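Local coordinates for 35 kDa hemin binding protein (Porphyromonas gingivalis, PDB 5Y1A) that probably binds hemin and is a cargo of the type IX secretion system, with a thioredoxin domain and immunoglobulin-like beta-sandwich structure, at residues Ala61-Leu65 with Lys131-Met135; Cys113-Lys117 with Ala258-Ile263. All blocks are in the same frame, centred on the assembly; numbering follows the deposited sequence. Where two conformers were deposited one is given.

Contact 1: residues Ala61-Leu65 with Lys131-Met135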
loop_
_atom_site.group_PDB
_atom_site.type_symbol
_atom_site.label_atom_id
_atom_site.label_comp_id
_atom_site.label_asym_id
_atom_site.label_seq_id
_atom_site.Cartn_x
_atom_site.Cartn_y
_atom_site.Cartn_z
ATOM N N ALA A 61 14.659 -13.848 9.416
ATOM C CA ALA A 61 14.779 -13.094 10.670
ATOM C C ALA A 61 13.416 -12.950 11.338
ATOM O O ALA A 61 13.283 -13.121 12.555
ATOM C CB ALA A 61 15.380 -11.719 10.398
ATOM N N ILE A 62 12.402 -12.616 10.533
ATOM C CA ILE A 62 11.039 -12.461 11.032
ATOM C C ILE A 62 10.538 -13.774 11.631
ATOM O O ILE A 62 9.941 -13.776 12.696
ATOM C CB ILE A 62 10.109 -11.884 9.952
ATOM C CG1 ILE A 62 10.574 -10.442 9.655
ATOM C CG2 ILE A 62 8.600 -11.932 10.385
ATOM C CD1 ILE A 62 9.799 -9.712 8.582
ATOM N N GLU A 63 10.814 -14.879 10.958
ATOM C CA GLU A 63 10.359 -16.176 11.455
ATOM C C GLU A 63 11.107 -16.630 12.711
ATOM O O GLU A 63 10.710 -17.616 13.342
ATOM C CB GLU A 63 10.411 -17.219 10.341
ATOM C CG GLU A 63 9.350 -17.003 9.239
ATOM C CD GLU A 63 7.958 -16.703 9.785
ATOM O OE1 GLU A 63 7.398 -15.637 9.442
ATOM O OE2 GLU A 63 7.434 -17.524 10.575
ATOM N N MET A 64 12.162 -15.894 13.076
ATOM C CA MET A 64 12.945 -16.142 14.305
ATOM C C MET A 64 12.371 -15.392 15.503
ATOM O O MET A 64 12.725 -15.681 16.644
ATOM C CB MET A 64 14.407 -15.752 14.113
ATOM C CG MET A 64 15.243 -16.663 13.209
ATOM S SD MET A 64 16.952 -16.094 13.067
ATOM C CE MET A 64 17.701 -16.883 14.511
ATOM N N LEU A 65 11.481 -14.432 15.243
ATOM C CA LEU A 65 10.865 -13.653 16.304
ATOM C C LEU A 65 9.838 -14.476 17.072
ATOM O O LEU A 65 9.141 -15.314 16.489
ATOM C CB LEU A 65 10.148 -12.418 15.723
ATOM C CG LEU A 65 10.985 -11.385 14.973
ATOM C CD1 LEU A 65 10.044 -10.427 14.240
ATOM C CD2 LEU A 65 11.859 -10.619 15.974
ATOM N N LYS A 131 17.344 -9.842 12.944
ATOM C CA LYS A 131 16.425 -9.968 14.073
ATOM C C LYS A 131 16.771 -8.978 15.201
ATOM O O LYS A 131 15.888 -8.319 15.758
ATOM C CB LYS A 131 16.447 -11.398 14.620
ATOM C CG LYS A 131 15.289 -11.672 15.555
ATOM C CD LYS A 131 15.560 -12.826 16.472
ATOM C CE LYS A 131 14.616 -12.744 17.663
ATOM N NZ LYS A 131 15.184 -13.520 18.811
ATOM N N ASN A 132 18.058 -8.877 15.517
ATOM C CA ASN A 132 18.527 -7.966 16.563
ATOM C C ASN A 132 18.222 -6.497 16.249
ATOM O O ASN A 132 17.804 -5.743 17.143
ATOM C CB ASN A 132 20.017 -8.158 16.836
ATOM C CG ASN A 132 20.335 -9.491 17.575
ATOM O OD1 ASN A 132 21.482 -9.904 17.625
ATOM N ND2 ASN A 132 19.324 -10.146 18.116
ATOM N N LYS A 133 18.389 -6.109 14.985
ATOM C CA LYS A 133 18.013 -4.750 14.535
ATOM C C LYS A 133 16.511 -4.524 14.696
ATOM O O LYS A 133 16.087 -3.454 15.177
ATOM C CB LYS A 133 18.441 -4.510 13.073
ATOM C CG LYS A 133 19.866 -3.956 12.879
ATOM C CD LYS A 133 20.134 -3.670 11.388
ATOM C CE LYS A 133 21.365 -2.827 11.192
ATOM N NZ LYS A 133 21.569 -2.418 9.768
ATOM N N ILE A 134 15.704 -5.526 14.322
ATOM C CA ILE A 134 14.247 -5.449 14.494
ATOM C C ILE A 134 13.881 -5.288 15.973
ATOM O O ILE A 134 13.054 -4.452 16.327
ATOM C CB ILE A 134 13.545 -6.689 13.921
ATOM C CG1 ILE A 134 13.714 -6.734 12.386
ATOM C CG2 ILE A 134 12.087 -6.735 14.370
ATOM C CD1 ILE A 134 13.202 -8.085 11.701
ATOM N N MET A 135 14.528 -6.064 16.836
ATOM C CA MET A 135 14.206 -6.009 18.260
ATOM C C MET A 135 14.587 -4.658 18.867
ATOM O O MET A 135 13.898 -4.158 19.766
ATOM C CB MET A 135 14.796 -7.217 19.013
ATOM C CG MET A 135 14.047 -8.529 18.693
ATOM S SD MET A 135 12.274 -8.590 19.010
ATOM C CE MET A 135 12.164 -8.144 20.737
#
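One methyl of L65 touches two side chains of helix 127-138. Its CD2 lies 3.6 Å from CG of K131 and 3.7 Å from SD of M135. L65 runs past both chains in the opposite direction. M135 brings its sulfur there by bending at chi2 (-57°) and again at chi3. The aliphatic part of K131 does much of the work on its side. CG stands anti to the backbone N (chi1 -166°), and the chain is extended from there. It therefore passes beside the end of 61-65, with CD 3.9 Å from CB of M64 and CE 3.6 Å from O of M64. No hydrogen bond joins the two segments.

Deeper in, A61 sets its small CB 3.7 Å from the backbone N of K131. The alanine lets the backbones come close: CA of A61 and CA of K131 are 4.9 Å apart. I134 points toward 61-65, and its CD1 reaches CG1 of I62 at 4.1 Å. The two isoleucines cross at about a right angle.

The contact joins the C-terminal part of helix 51-63 to helix 127-138 in the thioredoxin domain. V73 of strand 73-79 touches I62, L65 and I134, so the apolar pairs also pack against the sheet. Within 61-65, M64 N bonds to O of A61 and L65 N to O of I62. These backbone bonds probably help to place L65 beside helix 127-138. M64 also packs on P127 and I128, at the start of that helix.

Contact 2: residues Cys113-Lys117 with Ala258-Ile263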
loop_
_atom_site.group_PDB
_atom_site.type_symbol
_atom_site.label_atom_id
_atom_site.label_comp_id
_atom_site.label_asym_id
_atom_site.label_seq_id
_atom_site.Cartn_x
_atom_site.Cartn_y
_atom_site.Cartn_z
ATOM N N CYS A 113 12.470 1.431 11.098
ATOM C CA CYS A 113 11.725 2.583 11.595
ATOM C C CYS A 113 12.465 3.911 11.372
ATOM O O CYS A 113 12.334 4.814 12.198
ATOM C CB CYS A 113 11.418 2.439 13.098
ATOM S SG CYS A 113 10.425 0.979 13.517
ATOM N N ARG A 114 13.241 4.018 10.281
ATOM C CA ARG A 114 14.062 5.215 10.000
ATOM C C ARG A 114 14.857 5.687 11.205
ATOM O O ARG A 114 15.042 6.899 11.420
ATOM C CB ARG A 114 13.172 6.368 9.488
ATOM C CG ARG A 114 12.344 5.956 8.229
ATOM C CD ARG A 114 11.404 7.083 7.814
ATOM N NE ARG A 114 10.629 6.665 6.639
ATOM C CZ ARG A 114 9.746 7.426 5.999
ATOM N NH1 ARG A 114 9.472 8.676 6.426
ATOM N NH2 ARG A 114 9.111 6.932 4.938
ATOM N N MET A 115 15.336 4.737 12.001
ATOM C CA MET A 115 15.997 5.093 13.246
ATOM C C MET A 115 17.468 5.446 13.036
ATOM O O MET A 115 18.111 6.072 13.907
ATOM C CB MET A 115 15.795 3.988 14.309
ATOM C CG MET A 115 16.586 2.727 14.123
ATOM S SD MET A 115 15.891 1.331 15.115
ATOM C CE MET A 115 14.742 2.148 16.156
ATOM N N GLU A 116 18.002 5.070 11.880
ATOM C CA GLU A 116 19.412 5.346 11.554
ATOM C C GLU A 116 19.663 6.811 11.210
ATOM O O GLU A 116 18.905 7.411 10.431
ATOM C CB GLU A 116 19.891 4.446 10.407
ATOM C CG GLU A 116 19.659 2.923 10.645
ATOM C CD GLU A 116 18.228 2.449 10.266
ATOM O OE1 GLU A 116 17.417 3.285 9.804
ATOM O OE2 GLU A 116 17.919 1.237 10.414
ATOM N N LYS A 117 20.755 7.367 11.744
ATOM C CA LYS A 117 21.237 8.683 11.271
ATOM C C LYS A 117 21.865 8.500 9.901
ATOM O O LYS A 117 22.335 7.421 9.585
ATOM C CB LYS A 117 22.272 9.289 12.247
ATOM C CG LYS A 117 21.696 9.491 13.634
ATOM C CD LYS A 117 22.176 10.768 14.299
ATOM C CE LYS A 117 21.466 10.952 15.629
ATOM N NZ LYS A 117 20.116 10.285 15.668
ATOM N N ALA A 258 17.310 15.827 10.905
ATOM C CA ALA A 258 18.466 14.942 10.908
ATOM C C ALA A 258 18.688 14.198 12.234
ATOM O O ALA A 258 19.208 13.072 12.238
ATOM C CB ALA A 258 19.737 15.722 10.492
ATOM N N GLU A 259 18.262 14.828 13.332
ATOM C CA GLU A 259 18.447 14.313 14.692
ATOM C C GLU A 259 17.494 13.169 15.032
ATOM O O GLU A 259 17.845 12.272 15.793
ATOM C CB GLU A 259 18.253 15.441 15.712
ATOM C CG GLU A 259 19.378 16.486 15.738
ATOM C CD GLU A 259 19.443 17.332 14.490
ATOM O OE1 GLU A 259 18.373 17.765 14.004
ATOM O OE2 GLU A 259 20.574 17.572 14.006
ATOM N N ASN A 260 16.283 13.236 14.488
ATOM C CA ASN A 260 15.224 12.230 14.712
ATOM C C ASN A 260 14.180 12.340 13.611
ATOM O O ASN A 260 13.344 13.250 13.630
ATOM C CB ASN A 260 14.558 12.409 16.087
ATOM C CG ASN A 260 13.666 11.246 16.461
ATOM O OD1 ASN A 260 13.355 10.377 15.635
ATOM N ND2 ASN A 260 13.248 11.213 17.712
ATOM N N HIS A 261 14.270 11.426 12.643
ATOM C CA HIS A 261 13.322 11.309 11.534
ATOM C C HIS A 261 12.660 9.914 11.640
ATOM O O HIS A 261 12.243 9.309 10.626
ATOM C CB HIS A 261 14.068 11.496 10.196
ATOM C CG HIS A 261 15.421 10.841 10.181
ATOM N ND1 HIS A 261 16.591 11.529 10.455
ATOM C CD2 HIS A 261 15.785 9.549 9.982
ATOM C CE1 HIS A 261 17.615 10.686 10.405
ATOM N NE2 HIS A 261 17.152 9.477 10.139
ATOM N N SER A 262 12.547 9.408 12.873
ATOM C CA SER A 262 12.096 8.013 13.076
ATOM C C SER A 262 10.591 7.834 12.892
ATOM O O SER A 262 9.800 8.787 13.044
ATOM C CB SER A 262 12.531 7.479 14.463
ATOM O OG SER A 262 11.876 8.192 15.509
ATOM N N ILE A 263 10.217 6.608 12.565
ATOM C CA ILE A 263 8.822 6.193 12.535
ATOM C C ILE A 263 8.438 5.840 13.973
ATOM O O ILE A 263 9.125 5.051 14.644
ATOM C CB ILE A 263 8.624 5.002 11.577
ATOM C CG1 ILE A 263 9.135 5.377 10.164
ATOM C CG2 ILE A 263 7.150 4.577 11.589
ATOM C CD1 ILE A 263 8.971 4.259 9.091
HETATM O O HOH W 1 10.884 10.328 8.519
HETATM O O HOH W 2 15.845 8.995 13.192
#
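The ring of H261 meets the backbone of the other loop edge-on. Its NE2 donates to O of E116 at 2.7 Å, with an N-H...O angle of 160°. The oxygen lies near the ring plane, but the donor is tilted 30° from the carbonyl plane. CA of A258 also lies at the ring edge, while one face carries water 2, offset toward the rim. That water donates to O of R114 and accepts from N of H261. Chi1 of H261 is 39°, which places CG between the backbone N and carbonyl carbon and turns the ring toward E116. ND1 bonds to O of N257; two carbonyl partners would suit a doubly protonated ring.

The guanidinium of R114 has water 1 at its edge. NH1 donates to this water at 3.0 Å, and the water donates a hydrogen bond to O of H261. NH2 forms a salt bridge with E41. The extended aliphatic part crosses I263 obliquely, with CD 3.7 Å from CG1 of I263.

Here two loops running in nearly opposite directions join the thioredoxin domain to the beta-sandwich. C113-K117 follows strand 109-112, and the partner loop leads into strand 263-270. At that end N of I263 donates to O of C113 at 2.8 Å, from above the carbonyl plane. At the other end NZ of K117 reaches O of E259 at 3.0 Å. Between them, N260 forms an Asx turn: its OD1 accepts from N of S262 and, at 2.6 Å, from OG of S262. The carboxylate of E116 turns back to S111 OG and V112 N.

Overall arrangement
The centres of contacts 1 and 2 are 19 Å apart, and their nearest atoms are about 5 Å apart without touching. Their segments alternate along the chain: 61-65, 113-117, 131-135, then 258-263. Contact 1 lies wholly among elements of the thioredoxin domain, where helices 51-63 and 127-138 meet beside strand 73-79. Contact 2 pairs the loop between strand 109-112 and helix 127-138 with the loop between strands 245-252 and 263-270, so the thioredoxin domain and the beta-sandwich meet there directly. Helix 127-138 thus follows the first loop of contact 2 and supplies the second segment of contact 1. One contact packs within a domain; the other joins two domains.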